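Local coordinates for ankyrin repeat and SAM domain-containing protein 3 (PDB 4NL9) that forms homo-oligomers through its sterile alpha motif (SAM) domain, the part held here, and may take part in vasopressin signalling in the kidney, at residues Glu16-Leu21 and Arg57-Ala62. The protein carries 1 engineered substitution. Sequence-based numbering, arbitrary orientation.
Sequences EQIGCL and RKMTSA
The flat group that meets a side chain here is the peptide carbonyl of Ile18: Lys58 NZ comes to its oxygen 22° off the carbonyl plane, while Lys58 CE touches the same Ile18 O at 3.2 Å. The hydrogen bond from Lys58 NZ to Ile18 O is 2.9 Å long and fairly straight at the acceptor, with a C=O...N angle of 155°. A bend at chi3 (-68°) in a lysine chain otherwise extended beyond CG turns the ammonium onto this oxygen and lets Lys58 CE lie 3.9 Å from Cys20 SG. Apart from this bond the contact is apolar. Ile18 CD1 meets Met59 CG at 3.8 Å, the two side chains crossing at about a right angle, and Ile18 CG2 reaches Ala62 CB at 4.2 Å. Met59 CE closes against Cys20 CB at 3.9 Å, and Leu45 and Tyr23 also pack on Met59. Ile18 precedes Gly19, the positive-phi C-prime residue of the Schellman motif ending helix 11-17, and the lysine bond joins the SAM domain's long C-terminal helix 53-65 to that turn. Replacing Lys58 by an alanine would probably leave Ile18 O without this donor and remove the methylenes packed against Cys20 SG. Lys58 NZ also salt-bridges an acidic side chain on the chain of another protein, illustrating how one lysine can serve both a helix-ending turn and a partner's acid.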
loop_
_atom_site.group_PDB
_atom_site.type_symbol
_atom_site.label_atom_id
_atom_site.label_comp_id
_atom_site.label_asym_id
_atom_site.label_seq_id
_atom_site.Cartn_x
_atom_site.Cartn_y
_atom_site.Cartn_z
ATOM N N GLU A 16 -2.995 -1.495 -13.329
ATOM C CA GLU A 16 -1.710 -1.807 -13.950
ATOM C C GLU A 16 -0.635 -0.859 -13.429
ATOM O O GLU A 16 0.484 -1.277 -13.107
ATOM C CB GLU A 16 -1.793 -1.717 -15.473
ATOM C CG GLU A 16 -0.465 -1.981 -16.166
ATOM C CD GLU A 16 -0.586 -2.019 -17.675
ATOM O OE1 GLU A 16 -1.543 -1.424 -18.217
ATOM O OE2 GLU A 16 0.279 -2.651 -18.319
ATOM N N GLN A 17 -0.994 0.415 -13.332
ATOM C CA GLN A 17 -0.066 1.448 -12.893
ATOM C C GLN A 17 0.433 1.188 -11.474
ATOM O O GLN A 17 1.600 1.427 -11.169
ATOM C CB GLN A 17 -0.731 2.824 -13.000
ATOM C CG GLN A 17 0.240 3.996 -13.045
ATOM C CD GLN A 17 -0.443 5.306 -13.408
ATOM O OE1 GLN A 17 -1.610 5.324 -13.807
ATOM N NE2 GLN A 17 0.282 6.411 -13.270
ATOM N N ILE A 18 -0.440 0.680 -10.612
ATOM C CA ILE A 18 -0.062 0.414 -9.228
ATOM C C ILE A 18 0.282 -1.055 -8.932
ATOM O O ILE A 18 0.389 -1.456 -7.771
ATOM C CB ILE A 18 -1.126 0.944 -8.241
ATOM C CG1 ILE A 18 -2.483 0.273 -8.472
ATOM C CG2 ILE A 18 -1.275 2.452 -8.393
ATOM C CD1 ILE A 18 -3.525 0.659 -7.431
ATOM N N GLY A 19 0.460 -1.850 -9.986
ATOM C CA GLY A 19 0.844 -3.244 -9.839
ATOM C C GLY A 19 -0.187 -4.088 -9.115
ATOM O O GLY A 19 0.146 -4.978 -8.333
ATOM N N CYS A 20 -1.457 -3.818 -9.389
ATOM C CA CYS A 20 -2.535 -4.500 -8.692
ATOM C C CYS A 20 -3.510 -5.218 -9.623
ATOM O O CYS A 20 -4.671 -5.437 -9.265
ATOM C CB CYS A 20 -3.290 -3.508 -7.808
ATOM S SG CYS A 20 -2.383 -3.053 -6.295
ATOM N N LEU A 21 -3.040 -5.618 -10.801
ATOM C CA LEU A 21 -3.927 -6.303 -11.743
ATOM C C LEU A 21 -4.421 -7.654 -11.222
ATOM O O LEU A 21 -5.418 -8.188 -11.715
ATOM C CB LEU A 21 -3.295 -6.445 -13.132
ATOM C CG LEU A 21 -3.452 -5.214 -14.025
ATOM C CD1 LEU A 21 -2.600 -5.388 -15.266
ATOM C CD2 LEU A 21 -4.915 -4.927 -14.412
ATOM N N ARG A 57 -3.375 0.011 0.395
ATOM C CA ARG A 57 -2.767 1.335 0.505
ATOM C C ARG A 57 -2.446 1.932 -0.870
ATOM O O ARG A 57 -2.662 3.126 -1.108
ATOM C CB ARG A 57 -1.510 1.271 1.389
ATOM C CG ARG A 57 -0.672 2.554 1.424
ATOM C CD ARG A 57 -1.449 3.786 1.878
ATOM N NE ARG A 57 -2.127 3.602 3.157
ATOM C CZ ARG A 57 -1.573 3.808 4.350
ATOM N NH1 ARG A 57 -2.300 3.630 5.445
ATOM N NH2 ARG A 57 -0.301 4.189 4.454
ATOM N N LYS A 58 -1.954 1.114 -1.798
ATOM C CA LYS A 58 -1.681 1.636 -3.131
ATOM C C LYS A 58 -2.974 2.076 -3.798
ATOM O O LYS A 58 -2.996 3.062 -4.533
ATOM C CB LYS A 58 -0.936 0.616 -3.977
ATOM C CG LYS A 58 0.479 0.391 -3.457
ATOM C CD LYS A 58 1.351 -0.334 -4.452
ATOM C CE LYS A 58 0.887 -1.765 -4.625
ATOM N NZ LYS A 58 1.815 -2.572 -5.474
ATOM N N MET A 59 -4.057 1.364 -3.500
ATOM C CA MET A 59 -5.357 1.743 -4.050
ATOM C C MET A 59 -5.918 3.017 -3.433
ATOM O O MET A 59 -6.413 3.878 -4.148
ATOM C CB MET A 59 -6.362 0.605 -3.927
ATOM C CG MET A 59 -6.052 -0.563 -4.839
ATOM S SD MET A 59 -7.172 -1.936 -4.495
ATOM C CE MET A 59 -6.311 -3.293 -5.292
ATOM N N THR A 60 -5.847 3.149 -2.113
ATOM C CA THR A 60 -6.333 4.390 -1.506
ATOM C C THR A 60 -5.488 5.592 -1.955
ATOM O O THR A 60 -6.017 6.686 -2.173
ATOM C CB THR A 60 -6.444 4.328 0.035
ATOM O OG1 THR A 60 -5.162 4.042 0.600
ATOM C CG2 THR A 60 -7.444 3.263 0.472
ATOM N N SER A 61 -4.187 5.377 -2.135
ATOM C CA SER A 61 -3.321 6.414 -2.700
ATOM C C SER A 61 -3.740 6.816 -4.117
ATOM O O SER A 61 -3.800 8.001 -4.435
ATOM C CB SER A 61 -1.868 5.953 -2.699
ATOM O OG SER A 61 -1.395 5.834 -1.368
ATOM N N ALA A 62 -4.035 5.827 -4.953
ATOM C CA ALA A 62 -4.449 6.083 -6.327
ATOM C C ALA A 62 -5.773 6.826 -6.368
ATOM O O ALA A 62 -5.967 7.724 -7.185
ATOM C CB ALA A 62 -4.551 4.778 -7.099
#